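Local coordinates for protein pectate lyase (Paenibacillus sp. 0602, PDB 5GT5) that cleaves polygalacturonate and methylated pectins by endo-acting elimination, probably with calcium as cofactor, as a secreted lyase of polysaccharide lyase family 1, at residues 28-33 against 436-441; 37-42 against 56-61; 267-272 against 427-432; 338-343 against 417-422. The protein carries 1 engineered substitution. One frame throughout, in Å; residues are numbered along the deposited sequence.

The four contacts illustrate how a parallel beta-helix, the fold of polysaccharide lyase family 1, is closed at one end and dressed along its flank. Contacts 1 and 2 lie at the N-terminal end, their centres about 16 Å apart, and touch where V33 of strand 30-33 packs on helix 36-43 and L58. Contacts 3 and 4, about 12 Å apart between centres, bring the C-terminal segment onto later strands; R422 NH1 and N427 O, 2.8 Å apart, probably hydrogen-bond. Along the chain, contact 1 encloses all the others, contact 4 is nested inside contact 3, and contact 2 closes before contact 3 opens. One tail thus meets both early and late coils.

Contact 1 (28-33 against 436-441); sequences AVYKKV and WSKDNW
Y30 and K32 of strand 30-33 meet K438 through the ends of three long side chains, with no direct hydrogen bond across the contact. The van der Waals part is slight: Y30 OH lies 4.1 Å from K438 CE. The tyrosine CG is anti to its backbone N (chi1 -170°), which sends the ring toward 436-441, while K438, extended beyond CG, comes the other way and passes the phenol at a slant.

The ionic part is richer, and it runs through shared carboxylates. K32 and K438 cross at about a right angle, their NZ atoms 4.2 Å apart, and both form salt bridges to E24 OE1, which probably accounts for their closeness. K438 NZ also pairs with E53 OE1, the same oxygen that is hydrogen-bonded to Y30 OH. The negative charges probably offset the closeness of the two ammonium groups.

Polar bonds inside 436-441 fix the turn that presents K438. S437 O accepts from N440 N at 2.9 Å and also from N440 ND2, both on one face of its carbonyl plane, and S437 OG donates to the syn lone pair of D439 OD1 at 2.6 Å. N440 CB rests over the centre of the W436 ring.

Strand 30-33 runs parallel to strand 51-54, which supplies E53, and F105 of strand 102-106 touches both Y30 and K438; the C-terminal loop therefore packs beside the first strands of the beta-helix.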
loop_
_atom_site.group_PDB
_atom_site.type_symbol
_atom_site.label_atom_id
_atom_site.label_comp_id
_atom_site.label_asym_id
_atom_site.label_seq_id
_atom_site.Cartn_x
_atom_site.Cartn_y
_atom_site.Cartn_z
ATOM N N ALA A 28 26.167 4.860 -1.489
ATOM C CA ALA A 28 25.402 5.247 -0.314
ATOM C C ALA A 28 24.141 4.398 -0.170
ATOM O O ALA A 28 23.670 4.157 0.942
ATOM C CB ALA A 28 25.027 6.715 -0.359
ATOM N N VAL A 29 23.567 4.005 -1.302
ATOM C CA VAL A 29 22.277 3.310 -1.253
ATOM C C VAL A 29 22.309 1.912 -1.866
ATOM O O VAL A 29 21.310 1.200 -1.789
ATOM C CB VAL A 29 21.135 4.169 -1.902
ATOM C CG1 VAL A 29 20.796 5.391 -1.030
ATOM C CG2 VAL A 29 21.492 4.603 -3.313
ATOM N N TYR A 30 23.419 1.514 -2.472
ATOM C CA TYR A 30 23.598 0.166 -3.026
ATOM C C TYR A 30 24.711 -0.482 -2.233
ATOM O O TYR A 30 25.881 -0.026 -2.330
ATOM C CB TYR A 30 23.990 0.273 -4.501
ATOM C CG TYR A 30 24.002 -1.013 -5.304
ATOM C CD1 TYR A 30 24.859 -2.070 -4.980
ATOM C CD2 TYR A 30 23.211 -1.127 -6.439
ATOM C CE1 TYR A 30 24.869 -3.227 -5.743
ATOM C CE2 TYR A 30 23.221 -2.305 -7.220
ATOM C CZ TYR A 30 24.072 -3.329 -6.867
ATOM O OH TYR A 30 24.083 -4.473 -7.624
ATOM N N LYS A 31 24.385 -1.498 -1.437
ATOM C CA LYS A 31 25.353 -2.146 -0.571
ATOM C C LYS A 31 25.665 -3.554 -1.023
ATOM O O LYS A 31 24.759 -4.391 -1.139
ATOM C CB LYS A 31 24.879 -2.182 0.880
ATOM C CG LYS A 31 24.586 -0.821 1.486
ATOM C CD LYS A 31 25.820 0.088 1.488
ATOM C CE LYS A 31 25.482 1.347 2.247
ATOM N NZ LYS A 31 26.657 2.276 2.199
ATOM N N LYS A 32 26.939 -3.829 -1.261
ATOM C CA LYS A 32 27.417 -5.168 -1.579
ATOM C C LYS A 32 27.761 -5.866 -0.290
ATOM O O LYS A 32 28.552 -5.387 0.524
ATOM C CB LYS A 32 28.637 -5.077 -2.513
ATOM C CG LYS A 32 28.242 -4.610 -3.915
ATOM C CD LYS A 32 29.421 -4.556 -4.876
ATOM C CE LYS A 32 28.966 -4.074 -6.222
ATOM N NZ LYS A 32 30.130 -4.048 -7.180
ATOM N N VAL A 33 27.128 -7.012 -0.092
ATOM C CA VAL A 33 27.215 -7.712 1.178
ATOM C C VAL A 33 28.023 -9.002 1.037
ATOM O O VAL A 33 27.644 -9.923 0.281
ATOM C CB VAL A 33 25.783 -7.991 1.702
ATOM C CG1 VAL A 33 25.792 -9.036 2.803
ATOM C CG2 VAL A 33 25.134 -6.686 2.182
ATOM N N TRP A 436 21.423 -13.576 -16.520
ATOM C CA TRP A 436 21.373 -12.366 -17.325
ATOM C C TRP A 436 22.156 -11.329 -16.551
ATOM O O TRP A 436 22.553 -11.574 -15.404
ATOM C CB TRP A 436 19.932 -11.904 -17.594
ATOM C CG TRP A 436 18.996 -11.807 -16.388
ATOM C CD1 TRP A 436 19.340 -11.833 -15.064
ATOM C CD2 TRP A 436 17.572 -11.661 -16.430
ATOM N NE1 TRP A 436 18.219 -11.693 -14.287
ATOM C CE2 TRP A 436 17.114 -11.594 -15.101
ATOM C CE3 TRP A 436 16.635 -11.566 -17.469
ATOM C CZ2 TRP A 436 15.765 -11.455 -14.782
ATOM C CZ3 TRP A 436 15.309 -11.414 -17.158
ATOM C CH2 TRP A 436 14.875 -11.368 -15.830
ATOM N N SER A 437 22.395 -10.178 -17.162
ATOM C CA SER A 437 23.182 -9.157 -16.480
ATOM C C SER A 437 22.464 -8.759 -15.196
ATOM O O SER A 437 21.226 -8.710 -15.154
ATOM C CB SER A 437 23.468 -7.942 -17.383
ATOM O OG SER A 437 22.283 -7.360 -17.868
ATOM N N LYS A 438 23.231 -8.517 -14.134
ATOM C CA LYS A 438 22.615 -8.458 -12.804
ATOM C C LYS A 438 21.654 -7.286 -12.623
ATOM O O LYS A 438 20.791 -7.334 -11.736
ATOM C CB LYS A 438 23.664 -8.516 -11.690
ATOM C CG LYS A 438 24.565 -7.299 -11.617
ATOM C CD LYS A 438 25.568 -7.466 -10.513
ATOM C CE LYS A 438 26.480 -6.249 -10.401
ATOM N NZ LYS A 438 27.505 -6.465 -9.326
ATOM N N ASP A 439 21.755 -6.257 -13.468
ATOM C CA ASP A 439 20.808 -5.137 -13.392
ATOM C C ASP A 439 19.364 -5.617 -13.637
ATOM O O ASP A 439 18.405 -4.969 -13.213
ATOM C CB ASP A 439 21.182 -4.037 -14.384
ATOM C CG ASP A 439 21.131 -4.522 -15.803
ATOM O OD1 ASP A 439 21.888 -5.465 -16.110
ATOM O OD2 ASP A 439 20.344 -3.974 -16.606
ATOM N N ASN A 440 19.206 -6.759 -14.309
ATOM C CA ASN A 440 17.879 -7.256 -14.568
ATOM C C ASN A 440 17.131 -7.677 -13.320
ATOM O O ASN A 440 15.897 -7.733 -13.339
ATOM C CB ASN A 440 17.951 -8.409 -15.544
ATOM C CG ASN A 440 18.257 -7.941 -16.935
ATOM O OD1 ASN A 440 17.406 -7.323 -17.579
ATOM N ND2 ASN A 440 19.473 -8.245 -17.421
ATOM N N TRP A 441 17.875 -7.983 -12.264
ATOM C CA TRP A 441 17.262 -8.350 -10.992
ATOM C C TRP A 441 16.587 -7.171 -10.297
ATOM O O TRP A 441 15.727 -7.369 -9.429
ATOM C CB TRP A 441 18.270 -9.033 -10.055
ATOM C CG TRP A 441 18.664 -10.391 -10.536
ATOM C CD1 TRP A 441 19.912 -10.791 -10.922
ATOM C CD2 TRP A 441 17.802 -11.529 -10.735
ATOM N NE1 TRP A 441 19.889 -12.091 -11.340
ATOM C CE2 TRP A 441 18.611 -12.577 -11.230
ATOM C CE3 TRP A 441 16.425 -11.767 -10.534
ATOM C CZ2 TRP A 441 18.107 -13.844 -11.527
ATOM C CZ3 TRP A 441 15.917 -13.031 -10.837
ATOM C CH2 TRP A 441 16.755 -14.055 -11.338
#

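Contact 2 (37-42 against 56-61); sequences TDLALA and NDLNLG
The helix that caps the N-terminal end of the parallel beta-helix faces the first coil here, with L39 of 37-42 set against L58 and L60 of 56-61. The contact is wholly apolar and buried. One methyl group, L39 CD2, does all the touching from the helix: it lies 3.9 Å from L60 CD1 and 4.2 Å from L58 CD1. L39 and L60 cross at about a right angle, whereas L39 and L58 meet at a more slanting angle.

The torsions bring the three methyl groups together. In L39, CG is placed opposite the backbone N (chi1 -170°), and the side chain reaches from the helix toward the strand. L58 and L60 share a different conformation, CG anti to the carbonyl carbon, and each offers its CD1 to the incoming methyl. The CA atoms of L39 and L58 remain 9.4 Å apart, a separation bridged by side chains alone.

At the edge of this apolar patch, N56 ND2 donates to D57 O at 2.9 Å and also to Y34 O, tying the start of the segment to the link between strand 30-33 and the helix. F74 touches both L39 and L60, and V33, V52 and I54 pack on L39 as well. Such a cluster is characteristic of a parallel beta-helix whose first coil is closed by an amphipathic helix, as in pectate lyases of this family.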
loop_
_atom_site.group_PDB
_atom_site.type_symbol
_atom_site.label_atom_id
_atom_site.label_comp_id
_atom_site.label_asym_id
_atom_site.label_seq_id
_atom_site.Cartn_x
_atom_site.Cartn_y
_atom_site.Cartn_z
ATOM N N THR A 37 28.225 -8.922 8.921
ATOM C CA THR A 37 28.327 -7.530 9.382
ATOM C C THR A 37 27.857 -6.543 8.317
ATOM O O THR A 37 27.107 -5.617 8.629
ATOM C CB THR A 37 29.752 -7.198 9.797
ATOM O OG1 THR A 37 30.168 -8.129 10.803
ATOM C CG2 THR A 37 29.827 -5.784 10.376
ATOM N N ASP A 38 28.266 -6.765 7.070
ATOM C CA ASP A 38 27.769 -5.979 5.942
ATOM C C ASP A 38 26.257 -6.038 5.892
ATOM O O ASP A 38 25.606 -5.020 5.693
ATOM C CB ASP A 38 28.288 -6.495 4.597
ATOM C CG ASP A 38 29.795 -6.403 4.452
ATOM O OD1 ASP A 38 30.469 -5.572 5.130
ATOM O OD2 ASP A 38 30.294 -7.182 3.614
ATOM N N LEU A 39 25.676 -7.220 6.099
ATOM C CA LEU A 39 24.226 -7.333 6.029
ATOM C C LEU A 39 23.567 -6.563 7.176
ATOM O O LEU A 39 22.548 -5.875 6.984
ATOM C CB LEU A 39 23.814 -8.797 6.092
ATOM C CG LEU A 39 22.328 -9.065 5.783
ATOM C CD1 LEU A 39 21.978 -8.629 4.374
ATOM C CD2 LEU A 39 22.014 -10.566 5.948
ATOM N N ALA A 40 24.120 -6.699 8.374
ATOM C CA ALA A 40 23.596 -6.011 9.531
ATOM C C ALA A 40 23.619 -4.500 9.350
ATOM O O ALA A 40 22.663 -3.798 9.715
ATOM C CB ALA A 40 24.342 -6.400 10.758
ATOM N N LEU A 41 24.699 -3.991 8.773
ATOM C CA LEU A 41 24.772 -2.558 8.532
ATOM C C LEU A 41 23.782 -2.108 7.471
ATOM O O LEU A 41 23.136 -1.069 7.639
ATOM C CB LEU A 41 26.186 -2.163 8.127
ATOM C CG LEU A 41 27.220 -2.268 9.248
ATOM C CD1 LEU A 41 28.642 -2.009 8.697
ATOM C CD2 LEU A 41 26.894 -1.300 10.374
ATOM N N ALA A 42 23.623 -2.894 6.404
ATOM C CA ALA A 42 22.741 -2.542 5.299
ATOM C C ALA A 42 21.263 -2.557 5.693
ATOM O O ALA A 42 20.501 -1.695 5.242
ATOM C CB ALA A 42 22.964 -3.488 4.153
ATOM N N ASN A 56 27.857 -13.560 -2.049
ATOM C CA ASN A 56 28.271 -14.953 -1.873
ATOM C C ASN A 56 27.342 -15.608 -0.864
ATOM O O ASN A 56 26.526 -14.918 -0.246
ATOM C CB ASN A 56 29.740 -15.027 -1.414
ATOM C CG ASN A 56 30.074 -14.015 -0.310
ATOM O OD1 ASN A 56 30.758 -13.032 -0.574
ATOM N ND2 ASN A 56 29.601 -14.247 0.918
ATOM N N ASP A 57 27.443 -16.921 -0.688
ATOM C CA ASP A 57 26.670 -17.580 0.355
ATOM C C ASP A 57 26.939 -16.932 1.709
ATOM O O ASP A 57 28.078 -16.525 2.000
ATOM C CB ASP A 57 27.008 -19.077 0.476
ATOM C CG ASP A 57 26.674 -19.888 -0.768
ATOM O OD1 ASP A 57 25.988 -19.383 -1.676
ATOM O OD2 ASP A 57 27.133 -21.066 -0.840
ATOM N N LEU A 58 25.898 -16.854 2.529
ATOM C CA LEU A 58 26.016 -16.298 3.873
ATOM C C LEU A 58 25.626 -17.300 4.937
ATOM O O LEU A 58 24.537 -17.924 4.882
ATOM C CB LEU A 58 25.165 -15.033 4.033
ATOM C CG LEU A 58 25.515 -13.829 3.145
ATOM C CD1 LEU A 58 24.525 -12.718 3.402
ATOM C CD2 LEU A 58 26.944 -13.361 3.445
ATOM N N ASN A 59 26.513 -17.484 5.910
ATOM C CA ASN A 59 26.277 -18.373 7.045
ATOM C C ASN A 59 25.967 -17.507 8.233
ATOM O O ASN A 59 26.861 -16.882 8.826
ATOM C CB ASN A 59 27.540 -19.205 7.270
ATOM C CG ASN A 59 27.797 -20.112 6.115
ATOM O OD1 ASN A 59 26.938 -20.904 5.771
ATOM N ND2 ASN A 59 28.938 -19.952 5.455
ATOM N N LEU A 60 24.680 -17.421 8.559
ATOM C CA LEU A 60 24.182 -16.334 9.392
ATOM C C LEU A 60 23.721 -16.759 10.794
ATOM O O LEU A 60 22.987 -16.042 11.471
ATOM C CB LEU A 60 23.057 -15.586 8.642
ATOM C CG LEU A 60 23.451 -14.991 7.296
ATOM C CD1 LEU A 60 22.234 -14.364 6.625
ATOM C CD2 LEU A 60 24.574 -13.949 7.479
ATOM N N GLY A 61 24.158 -17.934 11.244
ATOM C CA GLY A 61 23.801 -18.367 12.590
ATOM C C GLY A 61 24.399 -17.500 13.683
ATOM O O GLY A 61 25.509 -16.972 13.529
#

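Contact 3 (267-272 against 427-432); sequences HNVYKD and NGAGAG
A429 sets its methyl group against the backbone of H267 and the side chain of V269, and these two touches make up the direct contact. A429 CB lies 3.6 Å from H267 O, a van der Waals approach to a carbonyl oxygen, and 4.3 Å from V269 CG2. In V269, CG1 is opposite the backbone N (chi1 176°), which leaves CG2 on the side of that N to meet the alanine.

One step outward, the loop 427-432 passes from A429 into a glycine with good reason to be one: G430, at phi 114° and psi 173°, takes backbone angles at which a CB would press against A429 O. On the strand side, H267 has left-handed helical backbone angles that mark a bend. Its ring stacks on W190, and NE2 is hydrogen-bonded to D414 OD2.

N268 turns away from the loop and makes its bonds on the other side of the strand. Its ND2 donates to Y270 OH at 3.1 Å, with the hydroxyl tilted out of the amide plane, and bonds also to I188 O, while N268 OD1 is bonded to S191 N.

Strand 262-271 runs parallel between strands 184-194 and 291-293, and L423 of helix 419-423 packs on both H267 and V269, so the loop and the helix before it lie side by side on the outer surface of the beta-helix.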
loop_
_atom_site.group_PDB
_atom_site.type_symbol
_atom_site.label_atom_id
_atom_site.label_comp_id
_atom_site.label_asym_id
_atom_site.label_seq_id
_atom_site.Cartn_x
_atom_site.Cartn_y
_atom_site.Cartn_z
ATOM N N HIS A 267 3.888 -19.659 -11.351
ATOM C CA HIS A 267 5.126 -20.236 -11.908
ATOM C C HIS A 267 6.062 -20.703 -10.792
ATOM O O HIS A 267 7.283 -20.577 -10.866
ATOM C CB HIS A 267 5.801 -19.258 -12.907
ATOM C CG HIS A 267 4.987 -19.048 -14.144
ATOM N ND1 HIS A 267 3.982 -18.097 -14.232
ATOM C CD2 HIS A 267 4.953 -19.722 -15.328
ATOM C CE1 HIS A 267 3.375 -18.198 -15.396
ATOM N NE2 HIS A 267 3.964 -19.168 -16.094
ATOM N N ASN A 268 5.461 -21.262 -9.738
ATOM C CA ASN A 268 6.227 -21.867 -8.644
ATOM C C ASN A 268 6.117 -23.361 -8.694
ATOM O O ASN A 268 5.085 -23.904 -9.122
ATOM C CB ASN A 268 5.725 -21.444 -7.264
ATOM C CG ASN A 268 5.846 -19.963 -7.019
ATOM O OD1 ASN A 268 6.723 -19.273 -7.586
ATOM N ND2 ASN A 268 4.960 -19.450 -6.157
ATOM N N VAL A 269 7.172 -24.034 -8.244
ATOM C CA VAL A 269 7.143 -25.496 -8.070
ATOM C C VAL A 269 7.192 -25.826 -6.592
ATOM O O VAL A 269 8.102 -25.378 -5.882
ATOM C CB VAL A 269 8.334 -26.178 -8.788
ATOM C CG1 VAL A 269 8.365 -27.700 -8.525
ATOM C CG2 VAL A 269 8.292 -25.897 -10.277
ATOM N N TYR A 270 6.197 -26.583 -6.123
ATOM C CA TYR A 270 6.132 -27.058 -4.734
ATOM C C TYR A 270 6.378 -28.552 -4.778
ATOM O O TYR A 270 5.453 -29.325 -5.060
ATOM C CB TYR A 270 4.746 -26.758 -4.117
ATOM C CG TYR A 270 4.489 -25.259 -4.001
ATOM C CD1 TYR A 270 4.942 -24.545 -2.900
ATOM C CD2 TYR A 270 3.805 -24.579 -5.006
ATOM C CE1 TYR A 270 4.767 -23.161 -2.814
ATOM C CE2 TYR A 270 3.578 -23.204 -4.919
ATOM C CZ TYR A 270 4.076 -22.503 -3.823
ATOM O OH TYR A 270 3.861 -21.148 -3.750
ATOM N N LYS A 271 7.638 -28.957 -4.576
ATOM C CA LYS A 271 8.024 -30.345 -4.683
ATOM C C LYS A 271 8.128 -30.970 -3.312
ATOM O O LYS A 271 8.962 -30.561 -2.494
ATOM C CB LYS A 271 9.364 -30.449 -5.418
ATOM C CG LYS A 271 9.767 -31.902 -5.660
ATOM C CD LYS A 271 11.125 -32.008 -6.378
ATOM C CE LYS A 271 11.580 -33.468 -6.515
ATOM N NZ LYS A 271 12.432 -33.943 -5.379
ATOM N N ASP A 272 7.254 -31.951 -3.058
ATOM C CA ASP A 272 7.235 -32.654 -1.785
ATOM C C ASP A 272 7.031 -31.689 -0.631
ATOM O O ASP A 272 7.712 -31.752 0.404
ATOM C CB ASP A 272 8.503 -33.502 -1.625
ATOM C CG ASP A 272 8.642 -34.513 -2.745
ATOM O OD1 ASP A 272 7.628 -35.201 -3.032
ATOM O OD2 ASP A 272 9.748 -34.594 -3.338
ATOM N N ASN A 427 16.148 -22.960 -17.485
ATOM C CA ASN A 427 15.736 -21.585 -17.231
ATOM C C ASN A 427 14.370 -21.533 -16.552
ATOM O O ASN A 427 13.559 -20.648 -16.835
ATOM C CB ASN A 427 15.687 -20.786 -18.531
ATOM C CG ASN A 427 14.617 -21.287 -19.473
ATOM O OD1 ASN A 427 14.295 -22.482 -19.485
ATOM N ND2 ASN A 427 14.044 -20.380 -20.257
ATOM N N GLY A 428 14.129 -22.516 -15.680
ATOM C CA GLY A 428 12.850 -22.641 -14.994
ATOM C C GLY A 428 12.782 -21.870 -13.696
ATOM O O GLY A 428 13.476 -20.849 -13.514
ATOM N N ALA A 429 11.956 -22.356 -12.779
ATOM C CA ALA A 429 11.772 -21.708 -11.485
ATOM C C ALA A 429 12.980 -21.932 -10.574
ATOM O O ALA A 429 13.680 -22.940 -10.677
ATOM C CB ALA A 429 10.509 -22.230 -10.815
ATOM N N GLY A 430 13.206 -20.979 -9.677
ATOM C CA GLY A 430 14.233 -21.081 -8.661
ATOM C C GLY A 430 15.362 -20.069 -8.817
ATOM O O GLY A 430 15.469 -19.372 -9.822
ATOM N N ALA A 431 16.204 -20.075 -7.797
ATOM C CA ALA A 431 17.443 -19.321 -7.781
ATOM C C ALA A 431 18.543 -20.008 -8.619
ATOM O O ALA A 431 18.567 -21.181 -8.726
ATOM C CB ALA A 431 17.897 -19.128 -6.336
ATOM N N GLY A 432 19.424 -19.172 -9.130
ATOM C CA GLY A 432 20.562 -19.717 -9.881
ATOM C C GLY A 432 20.208 -20.236 -11.243
ATOM O O GLY A 432 20.973 -20.931 -11.828
#

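Contact 4 (338-343 against 417-422); sequences KSVIKD and STLNAR
The backbones of 338-343 and 417-422 come nearest at V340 and L419, whose CA atoms are 7.5 Å apart, where strand 340-342 faces the first turn of helix 419-423. L419 is the residue through which the helix touches the strand. With CG anti to the backbone N (chi1 -173°) and chi2 at 65°, its CD2 is carried over the bend ahead of the strand, 3.8 Å from K338 O and 4.3 Å from S339 CA. Closer to the helix, L419 CB meets V340 CG2 at 4.2 Å.

The polar groups of K338 find their partners outside the two segments. K338 O accepts a hydrogen bond from N289 ND2, and the K338 side chain leads away to a salt bridge with D368. The helix opens with R422 N bonded to T418 O; I291 packs on both L419 and V340, and P416 on V340.

K338 has left-handed helical angles, the mark of the short bend between strands 333-337 and 340-342; a C-terminal helix laid over such bends and strands is an outer decoration of the parallel beta-helix.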
loop_
_atom_site.group_PDB
_atom_site.type_symbol
_atom_site.label_atom_id
_atom_site.label_comp_id
_atom_site.label_asym_id
_atom_site.label_seq_id
_atom_site.Cartn_x
_atom_site.Cartn_y
_atom_site.Cartn_z
ATOM N N LYS A 338 -5.024 -23.350 -13.949
ATOM C CA LYS A 338 -4.033 -23.702 -14.946
ATOM C C LYS A 338 -2.792 -24.258 -14.276
ATOM O O LYS A 338 -1.673 -23.891 -14.592
ATOM C CB LYS A 338 -3.714 -22.476 -15.822
ATOM C CG LYS A 338 -4.911 -21.883 -16.562
ATOM C CD LYS A 338 -5.246 -22.647 -17.841
ATOM C CE LYS A 338 -6.441 -21.999 -18.561
ATOM N NZ LYS A 338 -6.858 -22.815 -19.741
ATOM N N SER A 339 -3.013 -25.141 -13.317
ATOM C CA SER A 339 -1.913 -25.697 -12.549
ATOM C C SER A 339 -1.798 -27.205 -12.761
ATOM O O SER A 339 -2.595 -27.791 -13.511
ATOM C CB SER A 339 -2.101 -25.332 -11.085
ATOM O OG SER A 339 -1.946 -23.914 -10.932
ATOM N N VAL A 340 -0.772 -27.802 -12.154
ATOM C CA VAL A 340 -0.534 -29.243 -12.184
ATOM C C VAL A 340 -0.389 -29.745 -10.752
ATOM O O VAL A 340 0.411 -29.197 -9.977
ATOM C CB VAL A 340 0.771 -29.538 -12.956
ATOM C CG1 VAL A 340 1.065 -31.032 -12.914
ATOM C CG2 VAL A 340 0.667 -29.013 -14.397
ATOM N N ILE A 341 -1.168 -30.765 -10.388
ATOM C CA ILE A 341 -1.149 -31.333 -9.042
ATOM C C ILE A 341 -0.951 -32.828 -9.178
ATOM O O ILE A 341 -1.728 -33.508 -9.875
ATOM C CB ILE A 341 -2.468 -31.027 -8.298
ATOM C CG1 ILE A 341 -2.623 -29.495 -8.171
ATOM C CG2 ILE A 341 -2.492 -31.654 -6.912
ATOM C CD1 ILE A 341 -3.911 -29.060 -7.503
ATOM N N LYS A 342 0.076 -33.336 -8.527
ATOM C CA LYS A 342 0.418 -34.742 -8.597
ATOM C C LYS A 342 0.623 -35.338 -7.226
ATOM O O LYS A 342 1.453 -34.842 -6.439
ATOM C CB LYS A 342 1.674 -34.944 -9.457
ATOM C CG LYS A 342 2.006 -36.425 -9.667
ATOM C CD LYS A 342 3.145 -36.611 -10.638
ATOM C CE LYS A 342 3.326 -38.094 -10.921
ATOM N NZ LYS A 342 3.820 -38.806 -9.726
ATOM N N ASP A 343 -0.128 -36.410 -6.963
ATOM C CA ASP A 343 0.040 -37.237 -5.777
ATOM C C ASP A 343 -0.229 -36.485 -4.478
ATOM O O ASP A 343 0.343 -36.777 -3.434
ATOM C CB ASP A 343 1.393 -37.945 -5.801
ATOM C CG ASP A 343 1.396 -39.140 -6.750
ATOM O OD1 ASP A 343 0.289 -39.582 -7.132
ATOM O OD2 ASP A 343 2.492 -39.653 -7.090
ATOM N N SER A 417 -0.507 -28.108 -19.550
ATOM C CA SER A 417 0.088 -29.336 -20.112
ATOM C C SER A 417 1.580 -29.247 -20.387
ATOM O O SER A 417 2.251 -30.278 -20.463
ATOM C CB SER A 417 -0.622 -29.789 -21.401
ATOM O OG SER A 417 -0.436 -28.844 -22.441
ATOM N N THR A 418 2.102 -28.037 -20.490
ATOM C CA THR A 418 3.537 -27.873 -20.747
ATOM C C THR A 418 4.239 -27.205 -19.571
ATOM O O THR A 418 5.410 -26.824 -19.645
ATOM C CB THR A 418 3.749 -27.092 -22.049
ATOM O OG1 THR A 418 3.022 -25.860 -22.004
ATOM C CG2 THR A 418 3.288 -27.920 -23.254
ATOM N N LEU A 419 3.514 -27.073 -18.467
ATOM C CA LEU A 419 4.017 -26.291 -17.334
ATOM C C LEU A 419 5.150 -26.998 -16.596
ATOM O O LEU A 419 6.119 -26.365 -16.184
ATOM C CB LEU A 419 2.857 -26.021 -16.371
ATOM C CG LEU A 419 3.169 -25.068 -15.212
ATOM C CD1 LEU A 419 3.458 -23.698 -15.727
ATOM C CD2 LEU A 419 1.993 -24.992 -14.242
ATOM N N ASN A 420 5.049 -28.316 -16.423
ATOM C CA ASN A 420 6.132 -29.021 -15.755
ATOM C C ASN A 420 7.442 -28.906 -16.495
ATOM O O ASN A 420 8.496 -28.657 -15.881
ATOM C CB ASN A 420 5.803 -30.497 -15.545
ATOM C CG ASN A 420 6.694 -31.129 -14.501
ATOM O OD1 ASN A 420 6.429 -31.011 -13.304
ATOM N ND2 ASN A 420 7.761 -31.796 -14.941
ATOM N N ALA A 421 7.389 -29.051 -17.817
ATOM C CA ALA A 421 8.592 -28.903 -18.631
ATOM C C ALA A 421 9.167 -27.494 -18.509
ATOM O O ALA A 421 10.386 -27.320 -18.369
ATOM C CB ALA A 421 8.291 -29.224 -20.090
ATOM N N ARG A 422 8.301 -26.482 -18.540
ATOM C CA ARG A 422 8.761 -25.087 -18.450
ATOM C C ARG A 422 9.408 -24.766 -17.110
ATOM O O ARG A 422 10.473 -24.139 -17.067
ATOM C CB ARG A 422 7.608 -24.113 -18.724
ATOM C CG ARG A 422 8.014 -22.613 -18.581
ATOM C CD ARG A 422 8.967 -22.223 -19.714
ATOM N NE ARG A 422 9.498 -20.862 -19.601
ATOM C CZ ARG A 422 10.541 -20.525 -18.864
ATOM N NH1 ARG A 422 11.184 -21.434 -18.151
ATOM N NH2 ARG A 422 10.940 -19.245 -18.855
#